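Local coordinates for long form salivary protein D7L1 (Culex quinquefasciatus, PDB 6V4C) that binds adenine, adenosine and its nucleotides, ADP and ATP most tightly, inhibits platelet aggregation and modulates blood feeding of female mosquitoes on vertebrates, at residues 168-173 with 258-263; 191-196 with 250-255; 31-36 with 43-48; 16-21 with 49-54. All coordinates share one frame; numbering follows the deposited sequence.

Contact 1 (168-173 with 258-263); sequences NVRKHG and YIEVRS. With ZN (zinc ion), chain L.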
loop_
_atom_site.group_PDB
_atom_site.type_symbol
_atom_site.label_atom_id
_atom_site.label_comp_id
_atom_site.label_asym_id
_atom_site.label_seq_id
_atom_site.Cartn_x
_atom_site.Cartn_y
_atom_site.Cartn_z
ATOM N N ASN A 168 -8.511 23.941 -6.990
ATOM C CA ASN A 168 -7.302 24.439 -6.340
ATOM C C ASN A 168 -6.466 23.295 -5.783
ATOM O O ASN A 168 -5.231 23.332 -5.852
ATOM C CB ASN A 168 -7.658 25.441 -5.241
ATOM C CG ASN A 168 -8.062 26.794 -5.794
ATOM O OD1 ASN A 168 -7.735 27.136 -6.931
ATOM N ND2 ASN A 168 -8.771 27.576 -4.986
ATOM N N VAL A 169 -7.119 22.270 -5.226
ATOM C CA VAL A 169 -6.400 21.085 -4.765
ATOM C C VAL A 169 -5.679 20.418 -5.930
ATOM O O VAL A 169 -4.515 20.019 -5.818
ATOM C CB VAL A 169 -7.359 20.109 -4.060
ATOM C CG1 VAL A 169 -6.636 18.815 -3.702
ATOM C CG2 VAL A 169 -7.956 20.748 -2.820
ATOM N N ARG A 170 -6.369 20.292 -7.066
ATOM C CA ARG A 170 -5.747 19.705 -8.251
ATOM C C ARG A 170 -4.583 20.555 -8.740
ATOM O O ARG A 170 -3.536 20.025 -9.130
ATOM C CB ARG A 170 -6.791 19.560 -9.360
ATOM C CG ARG A 170 -7.869 18.517 -9.101
ATOM C CD ARG A 170 -7.279 17.122 -9.096
ATOM N NE ARG A 170 -6.312 16.946 -10.175
ATOM C CZ ARG A 170 -5.376 16.003 -10.190
ATOM N NH1 ARG A 170 -5.282 15.149 -9.181
ATOM N NH2 ARG A 170 -4.526 15.923 -11.205
ATOM N N LYS A 171 -4.744 21.878 -8.718
ATOM C CA LYS A 171 -3.781 22.779 -9.341
ATOM C C LYS A 171 -2.553 23.001 -8.466
ATOM O O LYS A 171 -1.425 23.008 -8.969
ATOM C CB LYS A 171 -4.470 24.109 -9.644
ATOM C CG LYS A 171 -3.733 25.033 -10.599
ATOM C CD LYS A 171 -4.622 26.212 -10.980
ATOM C CE LYS A 171 -3.993 27.068 -12.065
ATOM N NZ LYS A 171 -4.994 27.986 -12.678
ATOM N N HIS A 172 -2.746 23.180 -7.160
ATOM C CA HIS A 172 -1.657 23.546 -6.269
ATOM C C HIS A 172 -1.387 22.532 -5.168
ATOM O O HIS A 172 -0.455 22.737 -4.382
ATOM C CB HIS A 172 -1.919 24.928 -5.655
ATOM C CG HIS A 172 -2.353 25.958 -6.651
ATOM N ND1 HIS A 172 -1.483 26.547 -7.543
ATOM C CD2 HIS A 172 -3.568 26.503 -6.895
ATOM C CE1 HIS A 172 -2.142 27.413 -8.293
ATOM N NE2 HIS A 172 -3.410 27.402 -7.923
ATOM N N GLY A 173 -2.168 21.457 -5.075
ATOM C CA GLY A 173 -1.943 20.456 -4.051
ATOM C C GLY A 173 -2.294 20.872 -2.643
ATOM O O GLY A 173 -1.939 20.163 -1.697
ATOM N N TYR A 258 3.151 11.537 -8.937
ATOM C CA TYR A 258 3.591 10.178 -9.230
ATOM C C TYR A 258 2.970 9.176 -8.266
ATOM O O TYR A 258 2.578 8.077 -8.676
ATOM C CB TYR A 258 5.115 10.110 -9.205
ATOM C CG TYR A 258 5.688 8.860 -9.822
ATOM C CD1 TYR A 258 5.159 8.330 -10.994
ATOM C CD2 TYR A 258 6.775 8.219 -9.245
ATOM C CE1 TYR A 258 5.689 7.189 -11.562
ATOM C CE2 TYR A 258 7.314 7.080 -9.807
ATOM C CZ TYR A 258 6.770 6.569 -10.965
ATOM O OH TYR A 258 7.311 5.433 -11.520
ATOM N N ILE A 259 2.860 9.536 -6.982
ATOM C CA ILE A 259 2.095 8.715 -6.046
ATOM C C ILE A 259 0.684 8.480 -6.570
ATOM O O ILE A 259 0.183 7.349 -6.569
ATOM C CB ILE A 259 2.079 9.354 -4.644
ATOM C CG1 ILE A 259 3.457 9.257 -3.985
ATOM C CG2 ILE A 259 1.015 8.695 -3.778
ATOM C CD1 ILE A 259 3.586 10.062 -2.698
ATOM N N GLU A 260 0.028 9.547 -7.032
ATOM C CA GLU A 260 -1.347 9.421 -7.514
ATOM C C GLU A 260 -1.442 8.439 -8.673
ATOM O O GLU A 260 -2.312 7.559 -8.685
ATOM C CB GLU A 260 -1.893 10.785 -7.931
ATOM C CG GLU A 260 -3.300 10.689 -8.483
ATOM C CD GLU A 260 -4.032 12.010 -8.511
ATOM O OE1 GLU A 260 -3.370 13.069 -8.506
ATOM O OE2 GLU A 260 -5.279 11.981 -8.535
ATOM N N VAL A 261 -0.556 8.577 -9.664
ATOM C CA VAL A 261 -0.581 7.683 -10.819
ATOM C C VAL A 261 -0.391 6.234 -10.386
ATOM O O VAL A 261 -1.084 5.329 -10.867
ATOM C CB VAL A 261 0.460 8.119 -11.869
ATOM C CG1 VAL A 261 0.689 7.012 -12.886
ATOM C CG2 VAL A 261 0.003 9.386 -12.568
ATOM N N ARG A 262 0.542 5.991 -9.465
ATOM C CA ARG A 262 0.812 4.628 -9.022
ATOM C C ARG A 262 -0.310 4.056 -8.164
ATOM O O ARG A 262 -0.447 2.830 -8.085
ATOM C CB ARG A 262 2.132 4.580 -8.249
ATOM C CG ARG A 262 3.358 4.933 -9.077
ATOM C CD ARG A 262 4.407 5.646 -8.226
ATOM N NE ARG A 262 4.859 4.836 -7.102
ATOM C CZ ARG A 262 5.394 5.331 -5.990
ATOM N NH1 ARG A 262 5.533 6.644 -5.834
ATOM N NH2 ARG A 262 5.778 4.508 -5.025
ATOM N N SER A 263 -1.115 4.909 -7.528
ATOM C CA SER A 263 -2.148 4.441 -6.610
ATOM C C SER A 263 -3.326 3.794 -7.320
ATOM O O SER A 263 -4.135 3.137 -6.657
ATOM C CB SER A 263 -2.643 5.583 -5.713
ATOM O OG SER A 263 -3.479 6.486 -6.424
HETATM ZN ZN ZN L . 0.614 26.500 -7.557
HETATM O O HOH W 1 -1.975 14.356 -10.532
#

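Contact 2 (191-196 with 250-255); sequences MRWMKK and QLFMKV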
loop_
_atom_site.group_PDB
_atom_site.type_symbol
_atom_site.label_atom_id
_atom_site.label_comp_id
_atom_site.label_asym_id
_atom_site.label_seq_id
_atom_site.Cartn_x
_atom_site.Cartn_y
_atom_site.Cartn_z
ATOM N N MET A 191 -2.047 7.305 1.422
ATOM C CA MET A 191 -0.659 7.201 0.989
ATOM C C MET A 191 0.226 6.504 2.010
ATOM O O MET A 191 1.394 6.238 1.711
ATOM C CB MET A 191 -0.073 8.593 0.738
ATOM C CG MET A 191 -0.624 9.329 -0.473
ATOM S SD MET A 191 0.295 10.855 -0.789
ATOM C CE MET A 191 -0.184 11.855 0.620
ATOM N N ARG A 192 -0.291 6.224 3.205
ATOM C CA ARG A 192 0.489 5.685 4.319
ATOM C C ARG A 192 1.553 6.660 4.818
ATOM O O ARG A 192 2.470 6.265 5.544
ATOM C CB ARG A 192 1.085 4.302 4.022
ATOM C CG ARG A 192 0.137 3.121 4.258
ATOM C CD ARG A 192 -1.040 3.094 3.281
ATOM N NE ARG A 192 -1.752 1.817 3.331
ATOM C CZ ARG A 192 -2.780 1.499 2.550
ATOM N NH1 ARG A 192 -3.237 2.364 1.655
ATOM N NH2 ARG A 192 -3.357 0.311 2.667
ATOM N N TRP A 193 1.460 7.937 4.433
ATOM C CA TRP A 193 2.281 8.953 5.086
ATOM C C TRP A 193 1.916 9.066 6.559
ATOM O O TRP A 193 2.780 9.311 7.410
ATOM C CB TRP A 193 2.107 10.309 4.403
ATOM C CG TRP A 193 2.811 10.431 3.084
ATOM C CD1 TRP A 193 3.295 9.416 2.311
ATOM C CD2 TRP A 193 3.123 11.647 2.393
ATOM N NE1 TRP A 193 3.885 9.926 1.175
ATOM C CE2 TRP A 193 3.791 11.291 1.203
ATOM C CE3 TRP A 193 2.900 13.001 2.665
ATOM C CZ2 TRP A 193 4.235 12.241 0.286
ATOM C CZ3 TRP A 193 3.342 13.944 1.750
ATOM C CH2 TRP A 193 4.002 13.558 0.575
ATOM N N MET A 194 0.633 8.912 6.871
ATOM C CA MET A 194 0.152 8.781 8.238
ATOM C C MET A 194 -0.302 7.343 8.431
ATOM O O MET A 194 -1.069 6.818 7.617
ATOM C CB MET A 194 -1.018 9.735 8.501
ATOM C CG MET A 194 -1.484 9.777 9.955
ATOM S SD MET A 194 -3.026 10.689 10.182
ATOM C CE MET A 194 -2.487 12.157 11.045
ATOM N N LYS A 195 0.186 6.704 9.489
ATOM C CA LYS A 195 -0.168 5.323 9.761
ATOM C C LYS A 195 -1.561 5.247 10.384
ATOM O O LYS A 195 -2.204 6.262 10.663
ATOM C CB LYS A 195 0.880 4.671 10.663
ATOM C CG LYS A 195 2.277 4.670 10.061
ATOM C CD LYS A 195 3.230 3.741 10.801
ATOM C CE LYS A 195 3.592 4.257 12.183
ATOM N NZ LYS A 195 4.923 3.739 12.620
ATOM N N LYS A 196 -2.031 4.014 10.590
ATOM C CA LYS A 196 -3.352 3.817 11.183
ATOM C C LYS A 196 -3.460 4.475 12.555
ATOM O O LYS A 196 -4.497 5.070 12.885
ATOM C CB LYS A 196 -3.678 2.328 11.283
ATOM C CG LYS A 196 -4.336 1.734 10.044
ATOM C CD LYS A 196 -4.734 0.283 10.270
ATOM N N GLN A 250 6.739 22.861 -6.071
ATOM C CA GLN A 250 7.157 22.168 -7.288
ATOM C C GLN A 250 7.577 20.732 -6.993
ATOM O O GLN A 250 7.099 19.786 -7.630
ATOM C CB GLN A 250 8.285 22.946 -7.965
ATOM C CG GLN A 250 7.986 23.335 -9.402
ATOM C CD GLN A 250 6.711 24.154 -9.547
ATOM O OE1 GLN A 250 5.936 23.948 -10.483
ATOM N NE2 GLN A 250 6.491 25.090 -8.628
ATOM N N LEU A 251 8.464 20.547 -6.014
ATOM C CA LEU A 251 8.905 19.196 -5.684
ATOM C C LEU A 251 7.782 18.389 -5.047
ATOM O O LEU A 251 7.610 17.203 -5.358
ATOM C CB LEU A 251 10.123 19.249 -4.766
ATOM C CG LEU A 251 10.672 17.897 -4.323
ATOM C CD1 LEU A 251 11.007 17.038 -5.533
ATOM C CD2 LEU A 251 11.895 18.093 -3.443
ATOM N N PHE A 252 7.011 19.018 -4.157
ATOM C CA PHE A 252 5.924 18.318 -3.478
ATOM C C PHE A 252 4.926 17.749 -4.479
ATOM O O PHE A 252 4.527 16.582 -4.382
ATOM C CB PHE A 252 5.230 19.271 -2.498
ATOM C CG PHE A 252 4.197 18.608 -1.626
ATOM C CD1 PHE A 252 4.551 18.070 -0.402
ATOM C CD2 PHE A 252 2.871 18.534 -2.026
ATOM C CE1 PHE A 252 3.604 17.464 0.408
ATOM C CE2 PHE A 252 1.922 17.931 -1.221
ATOM C CZ PHE A 252 2.289 17.395 0.000
ATOM N N MET A 253 4.517 18.562 -5.459
ATOM C CA MET A 253 3.544 18.099 -6.443
ATOM C C MET A 253 4.135 17.056 -7.380
ATOM O O MET A 253 3.426 16.142 -7.815
ATOM C CB MET A 253 2.977 19.276 -7.239
ATOM C CG MET A 253 2.100 20.182 -6.409
ATOM S SD MET A 253 0.998 19.226 -5.351
ATOM C CE MET A 253 -0.083 18.468 -6.566
ATOM N N LYS A 254 5.421 17.179 -7.710
ATOM C CA LYS A 254 6.083 16.139 -8.486
ATOM C C LYS A 254 6.019 14.796 -7.767
ATOM O O LYS A 254 5.774 13.758 -8.392
ATOM C CB LYS A 254 7.533 16.543 -8.753
ATOM C CG LYS A 254 8.315 15.553 -9.600
ATOM C CD LYS A 254 9.766 15.987 -9.738
ATOM C CE LYS A 254 10.584 14.965 -10.510
ATOM N NZ LYS A 254 12.003 15.398 -10.664
ATOM N N VAL A 255 6.227 14.801 -6.447
ATOM C CA VAL A 255 6.110 13.573 -5.662
ATOM C C VAL A 255 4.670 13.084 -5.652
ATOM O O VAL A 255 4.391 11.907 -5.913
ATOM C CB VAL A 255 6.637 13.796 -4.233
ATOM C CG1 VAL A 255 6.275 12.612 -3.346
ATOM C CG2 VAL A 255 8.137 14.015 -4.246
#

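Contact 3 (31-36 with 43-48); sequences EKWMKW and GKTACY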
loop_
_atom_site.group_PDB
_atom_site.type_symbol
_atom_site.label_atom_id
_atom_site.label_comp_id
_atom_site.label_asym_id
_atom_site.label_seq_id
_atom_site.Cartn_x
_atom_site.Cartn_y
_atom_site.Cartn_z
ATOM N N GLU A 31 6.943 -11.050 -11.815
ATOM C CA GLU A 31 5.752 -11.688 -12.364
ATOM C C GLU A 31 5.427 -12.979 -11.622
ATOM O O GLU A 31 4.253 -13.301 -11.403
ATOM C CB GLU A 31 5.933 -11.948 -13.860
ATOM N N LYS A 32 6.457 -13.732 -11.221
ATOM C CA LYS A 32 6.222 -14.964 -10.475
ATOM C C LYS A 32 5.621 -14.674 -9.106
ATOM O O LYS A 32 4.745 -15.412 -8.636
ATOM C CB LYS A 32 7.525 -15.752 -10.330
ATOM C CG LYS A 32 7.988 -16.448 -11.600
ATOM N N TRP A 33 6.079 -13.606 -8.450
ATOM C CA TRP A 33 5.565 -13.278 -7.123
ATOM C C TRP A 33 4.094 -12.883 -7.173
ATOM O O TRP A 33 3.313 -13.275 -6.297
ATOM C CB TRP A 33 6.410 -12.175 -6.490
ATOM C CG TRP A 33 7.802 -12.615 -6.161
ATOM C CD1 TRP A 33 8.289 -13.889 -6.201
ATOM C CD2 TRP A 33 8.889 -11.781 -5.743
ATOM N NE1 TRP A 33 9.614 -13.899 -5.832
ATOM C CE2 TRP A 33 10.006 -12.617 -5.546
ATOM C CE3 TRP A 33 9.027 -10.408 -5.516
ATOM C CZ2 TRP A 33 11.242 -12.127 -5.133
ATOM C CZ3 TRP A 33 10.255 -9.923 -5.104
ATOM C CH2 TRP A 33 11.347 -10.781 -4.918
ATOM N N MET A 34 3.696 -12.108 -8.187
ATOM C CA MET A 34 2.291 -11.734 -8.322
ATOM C C MET A 34 1.412 -12.964 -8.513
ATOM O O MET A 34 0.290 -13.022 -7.994
ATOM C CB MET A 34 2.107 -10.764 -9.489
ATOM C CG MET A 34 2.964 -9.517 -9.405
ATOM S SD MET A 34 2.575 -8.320 -10.694
ATOM C CE MET A 34 4.188 -7.614 -11.004
ATOM N N LYS A 35 1.907 -13.955 -9.256
ATOM C CA LYS A 35 1.209 -15.222 -9.420
ATOM C C LYS A 35 1.381 -16.143 -8.221
ATOM O O LYS A 35 0.846 -17.257 -8.237
ATOM C CB LYS A 35 1.693 -15.934 -10.688
ATOM C CG LYS A 35 1.431 -15.168 -11.974
ATOM N N TRP A 36 2.109 -15.706 -7.191
ATOM C CA TRP A 36 2.376 -16.520 -6.004
ATOM C C TRP A 36 3.080 -17.829 -6.357
ATOM O O TRP A 36 2.800 -18.883 -5.782
ATOM C CB TRP A 36 1.123 -16.749 -5.155
ATOM C CG TRP A 36 0.888 -15.668 -4.142
ATOM C CD1 TRP A 36 0.827 -14.325 -4.375
ATOM C CD2 TRP A 36 0.678 -15.841 -2.733
ATOM N NE1 TRP A 36 0.597 -13.650 -3.200
ATOM C CE2 TRP A 36 0.499 -14.558 -2.178
ATOM C CE3 TRP A 36 0.623 -16.955 -1.890
ATOM C CZ2 TRP A 36 0.269 -14.358 -0.818
ATOM C CZ3 TRP A 36 0.396 -16.755 -0.539
ATOM C CH2 TRP A 36 0.222 -15.467 -0.017
ATOM N N GLY A 43 16.796 -16.704 -6.300
ATOM C CA GLY A 43 17.622 -16.085 -5.280
ATOM C C GLY A 43 16.926 -15.182 -4.281
ATOM O O GLY A 43 17.031 -15.396 -3.071
ATOM N N LYS A 44 16.208 -14.173 -4.773
ATOM C CA LYS A 44 15.654 -13.139 -3.906
ATOM C C LYS A 44 14.351 -13.544 -3.227
ATOM O O LYS A 44 13.841 -12.775 -2.405
ATOM C CB LYS A 44 15.413 -11.859 -4.710
ATOM C CG LYS A 44 16.532 -11.488 -5.671
ATOM C CD LYS A 44 16.031 -10.489 -6.705
ATOM C CE LYS A 44 17.033 -10.269 -7.826
ATOM N NZ LYS A 44 18.102 -9.306 -7.447
ATOM N N THR A 45 13.805 -14.722 -3.540
ATOM C CA THR A 45 12.474 -15.074 -3.050
ATOM C C THR A 45 12.450 -15.277 -1.539
ATOM O O THR A 45 11.417 -15.039 -0.901
ATOM C CB THR A 45 11.964 -16.320 -3.780
ATOM O OG1 THR A 45 12.058 -16.113 -5.194
ATOM C CG2 THR A 45 10.513 -16.607 -3.418
ATOM N N ALA A 46 13.573 -15.694 -0.950
ATOM C CA ALA A 46 13.590 -16.028 0.471
ATOM C C ALA A 46 13.221 -14.825 1.333
ATOM O O ALA A 46 12.311 -14.900 2.166
ATOM C CB ALA A 46 14.959 -16.586 0.863
ATOM N N CYS A 47 13.915 -13.701 1.147
ATOM C CA CYS A 47 13.640 -12.522 1.960
ATOM C C CYS A 47 12.386 -11.776 1.523
ATOM O O CYS A 47 11.882 -10.943 2.285
ATOM C CB CYS A 47 14.846 -11.580 1.986
ATOM S SG CYS A 47 16.293 -12.232 2.868
ATOM N N TYR A 48 11.873 -12.047 0.322
ATOM C CA TYR A 48 10.583 -11.483 -0.063
ATOM C C TYR A 48 9.457 -12.105 0.751
ATOM O O TYR A 48 8.550 -11.403 1.216
ATOM C CB TYR A 48 10.332 -11.683 -1.558
ATOM C CG TYR A 48 8.879 -11.488 -1.933
ATOM C CD1 TYR A 48 8.320 -10.218 -1.976
ATOM C CD2 TYR A 48 8.061 -12.574 -2.227
ATOM C CE1 TYR A 48 6.992 -10.031 -2.307
ATOM C CE2 TYR A 48 6.729 -12.396 -2.560
ATOM C CZ TYR A 48 6.201 -11.121 -2.599
ATOM O OH TYR A 48 4.879 -10.932 -2.929
#

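Contact 4 (16-21 with 49-54); sequences AKCMED and VKCLVE. With EDO (1,2-ethanediol), chain J.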
loop_
_atom_site.group_PDB
_atom_site.type_symbol
_atom_site.label_atom_id
_atom_site.label_comp_id
_atom_site.label_asym_id
_atom_site.label_seq_id
_atom_site.Cartn_x
_atom_site.Cartn_y
_atom_site.Cartn_z
ATOM N N ALA A 16 2.679 -5.165 -2.748
ATOM C CA ALA A 16 3.427 -4.395 -3.737
ATOM C C ALA A 16 4.666 -3.758 -3.120
ATOM O O ALA A 16 5.720 -3.685 -3.761
ATOM C CB ALA A 16 2.523 -3.329 -4.356
ATOM N N LYS A 17 4.554 -3.284 -1.877
ATOM C CA LYS A 17 5.706 -2.679 -1.212
ATOM C C LYS A 17 6.827 -3.692 -1.013
ATOM O O LYS A 17 8.006 -3.376 -1.221
ATOM C CB LYS A 17 5.279 -2.076 0.125
ATOM C CG LYS A 17 6.389 -1.370 0.869
ATOM C CD LYS A 17 5.919 -0.931 2.243
ATOM C CE LYS A 17 7.077 -0.410 3.079
ATOM N NZ LYS A 17 6.612 0.080 4.405
ATOM N N CYS A 18 6.483 -4.917 -0.607
ATOM C CA CYS A 18 7.500 -5.954 -0.465
ATOM C C CYS A 18 8.116 -6.308 -1.811
ATOM O O CYS A 18 9.334 -6.496 -1.912
ATOM C CB CYS A 18 6.909 -7.203 0.189
ATOM S SG CYS A 18 6.630 -7.074 1.964
ATOM N N MET A 19 7.291 -6.399 -2.858
ATOM C CA MET A 19 7.811 -6.724 -4.181
ATOM C C MET A 19 8.770 -5.650 -4.676
ATOM O O MET A 19 9.823 -5.962 -5.242
ATOM C CB MET A 19 6.659 -6.916 -5.168
ATOM C CG MET A 19 5.721 -8.065 -4.832
ATOM S SD MET A 19 4.599 -8.415 -6.195
ATOM C CE MET A 19 5.797 -8.599 -7.509
ATOM N N GLU A 20 8.425 -4.377 -4.469
ATOM C CA GLU A 20 9.310 -3.294 -4.885
ATOM C C GLU A 20 10.628 -3.330 -4.122
ATOM O O GLU A 20 11.693 -3.061 -4.691
ATOM C CB GLU A 20 8.623 -1.943 -4.681
ATOM C CG GLU A 20 7.488 -1.658 -5.649
ATOM C CD GLU A 20 6.892 -0.278 -5.445
ATOM O OE1 GLU A 20 5.856 0.027 -6.071
ATOM O OE2 GLU A 20 7.460 0.503 -4.653
ATOM N N ASP A 21 10.578 -3.661 -2.831
ATOM C CA ASP A 21 11.780 -3.618 -2.007
ATOM C C ASP A 21 12.734 -4.774 -2.282
ATOM O O ASP A 21 13.906 -4.693 -1.896
ATOM C CB ASP A 21 11.404 -3.601 -0.523
ATOM C CG ASP A 21 10.882 -2.252 -0.063
ATOM O OD1 ASP A 21 10.927 -1.288 -0.856
ATOM O OD2 ASP A 21 10.423 -2.158 1.095
ATOM N N VAL A 49 9.495 -13.428 0.924
ATOM C CA VAL A 49 8.472 -14.107 1.712
ATOM C C VAL A 49 8.482 -13.604 3.148
ATOM O O VAL A 49 7.425 -13.418 3.765
ATOM C CB VAL A 49 8.659 -15.634 1.627
ATOM C CG1 VAL A 49 7.682 -16.343 2.548
ATOM C CG2 VAL A 49 8.484 -16.103 0.192
ATOM N N LYS A 50 9.675 -13.368 3.703
ATOM C CA LYS A 50 9.775 -12.838 5.060
ATOM C C LYS A 50 9.087 -11.483 5.166
ATOM O O LYS A 50 8.303 -11.241 6.092
ATOM C CB LYS A 50 11.243 -12.731 5.474
ATOM C CG LYS A 50 11.450 -12.074 6.829
ATOM C CD LYS A 50 12.925 -11.885 7.137
ATOM C CE LYS A 50 13.118 -11.181 8.471
ATOM N NZ LYS A 50 14.559 -10.973 8.782
ATOM N N CYS A 51 9.378 -10.582 4.225
ATOM C CA CYS A 51 8.679 -9.303 4.172
ATOM C C CYS A 51 7.172 -9.507 4.106
ATOM O O CYS A 51 6.413 -8.856 4.834
ATOM C CB CYS A 51 9.159 -8.517 2.949
ATOM S SG CYS A 51 8.491 -6.833 2.760
ATOM N N LEU A 52 6.723 -10.434 3.253
ATOM C CA LEU A 52 5.295 -10.601 3.009
ATOM C C LEU A 52 4.565 -11.124 4.239
ATOM O O LEU A 52 3.488 -10.623 4.582
ATOM C CB LEU A 52 5.076 -11.528 1.814
ATOM C CG LEU A 52 3.659 -11.605 1.253
ATOM C CD1 LEU A 52 3.276 -10.280 0.611
ATOM C CD2 LEU A 52 3.529 -12.746 0.256
ATOM N N VAL A 53 5.127 -12.130 4.917
ATOM C CA VAL A 53 4.422 -12.733 6.045
ATOM C C VAL A 53 4.399 -11.802 7.252
ATOM O O VAL A 53 3.439 -11.810 8.030
ATOM C CB VAL A 53 4.983 -14.126 6.386
ATOM C CG1 VAL A 53 4.788 -15.077 5.213
ATOM C CG2 VAL A 53 6.451 -14.040 6.775
ATOM N N GLU A 54 5.444 -10.993 7.436
ATOM C CA GLU A 54 5.415 -10.000 8.505
ATOM C C GLU A 54 4.418 -8.889 8.192
ATOM O O GLU A 54 3.633 -8.486 9.060
ATOM C CB GLU A 54 6.816 -9.432 8.734
ATOM C CG GLU A 54 7.855 -10.473 9.143
ATOM C CD GLU A 54 9.222 -9.868 9.421
ATOM O OE1 GLU A 54 9.738 -10.044 10.546
ATOM O OE2 GLU A 54 9.782 -9.214 8.515
HETATM C C1 EDO J . 4.972 2.434 2.485
HETATM O O1 EDO J . 4.689 3.548 1.640
HETATM C C2 EDO J . 4.642 2.769 3.937
HETATM O O2 EDO J . 3.918 1.702 4.563
#

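Contact 1 (168-173 with 258-263)
An interhelical salt bridge between R170 and the buried E260 joins helix 164-172 to helix 249-263 in the C-terminal half of this all-helical, odorant-binding-type protein. The backbones stay well separated, the CA atoms of R170 and E260 lying 11.2 Å apart, and two long side chains span the gap. E260 reaches across with CG anti to its backbone nitrogen and an extended chain, whereas R170 bends at chi2 and chi3 to bring its guanidinium round. R170 NH1 donates to E260 OE1 at 2.9 Å with an N-H...O angle of 158°. The acceptor lies 4° out of the guanidinium plane and is met on its syn side, although the carboxylate is turned 62° from that plane. A water reinforces the pair, accepting from R170 NH2 at 3.1 Å and donating to E260 OE1 at 2.8 Å. R170 NH2 also pairs with D290 of helix 279-292, and S149 OG bonds E260 OE2. One turn on, S263, which touches the bound ADP, donates a 2.8 Å hydrogen bond from OG to E260 O. At the C-terminal end of helix 164-172, two residues past R170, a zinc ion shared with E249 is bound by H172 ND1 at 2.1 Å.

Contact 2 (191-196 with 250-255)
Chi1 of -75° sets CG of W193 anti to its carbonyl carbon, while in F252 chi1 of -173° sends CG anti to the backbone nitrogen; with these torsions the far end of the indole meets the phenyl ring. The benzo rim of W193 does the touching. Its CZ3 lies 3.8 Å from F252 CE1, and CH2 is almost as near the same carbon at 3.9 Å. F252 CE1 sits at the indole edge, in its plane, but W193 reaches the phenyl ring obliquely. The ring centroids are 5.9 Å apart and the planes are inclined at 85°. On the same indole rim, W193 CZ2 is 4.2 Å from V255 CG1, so two residues one helical turn apart receive the tryptophan. The methyl CE of M191 rests 3.7 Å above one face of the indole, over its centre. A Schellman motif with positive phi at R192 ends helix 179-190 just before W193 and turns the chain; R192 itself pairs with E9 and makes a cation-pi contact with F13, both on helix 8-22. The buried apolar cluster thus wedges the loop between helices 179-190 and 202-211 against helix 249-263, with I243 of helix 235-247 touching both W193 and F252.

Contact 3 (31-36 with 43-48)
W33, near the end of helix 27-34, spreads its indole against T45 and Y48. Its CG stands anti to the carbonyl carbon, directing the ring toward helix 45-55. One face carries the Y48 ring as an offset stack: the centroids of the phenol and the indole six-membered ring are 4.0 Å apart and the planes nearly parallel, at 3°. W33 CE3 comes 3.6 Å from Y48 CD1. Y48 CB also sits over this face, in a CH-pi contact 3.8 Å from the centroid of the W33 six-membered ring. At the indole edge W33 NE1 points in plane to T45 OG1, a weak hydrogen bond of 3.4 Å with an angle of 160°. The stack joins two consecutive helices, 27-34 and 45-55, of the PBP/GOBP fold, and C47 is disulfide-bonded to C104. The sliding overlap brings the phenol end over the root of the tryptophan side chain, Y48 OH lying 4.1 Å from W33 CB; this buried hydroxyl has no hydrogen-bonding partner in the model. M34 turns its side chain the other way, to M19 of helix 8-22. At W36, positive phi completes a Schellman motif, with W36 N bonding W33 O at 2.9 Å, and the indole NE1 bonds E15 OE1.

Contact 4 (16-21 with 49-54)
Between C18 and C51 no aromatic ring of the two segments takes part; the peptide between C51 and L52 comes up to the bridge, L52 N lying 3.6 Å from C18 SG. The contact is a disulfide joining helix 8-22 to helix 45-55, consistent with the disulfide pattern of insect odorant-binding proteins (the PBP/GOBP fold), in which the first and third cysteines pair. The C18 SG to C51 SG bond is 2.0 Å long, and its torsion of -85° is close to the relaxed value, with the negative sign of a left-handed disulfide. The two halves are built differently. C18 SG stands anti to its carbonyl carbon, beside the backbone nitrogen (chi1 -75°), whereas C51 SG is anti to its backbone nitrogen (chi1 -176°). Both CB atoms point at the opposite helix, and the covalent link draws the backbones to 5.8 Å between C18 CA and C51 CA. L52 adds a looser apolar flank beside the bridge, its side chain turning on to W36, while C18 also packs on Y48, one turn before L52 on the same helix. D21, a turn after C18, forms a salt bridge with R207. On the helix 8-22 side K17 runs out fully extended, and its NZ makes a weak hydrogen bond of 3.1 Å to O2 of a 1,2-ethanediol molecule, probably from the crystallisation liquor.

In the fold
From the N terminus, contact 4 opens first, at 16-21 on helix 8-22, and closes at 49-54; contact 3 is nested inside that loop. The two share helix 45-55 and meet directly, M19 packing against W33, M34 and Y48, so that helices 8-22, 27-34 and 45-55 form one unit. Contact 1 opens much later, at 168-173, and its loop, closing at 258-263, encloses contact 2. These two share helix 249-263 and also touch, M253 SD lying against G173 and I259 against M191 and W193. The nested pairs follow in series without crossing. Contacts 1 and 3 lie on opposite sides of the chain's centre, their centres about 31 Å apart.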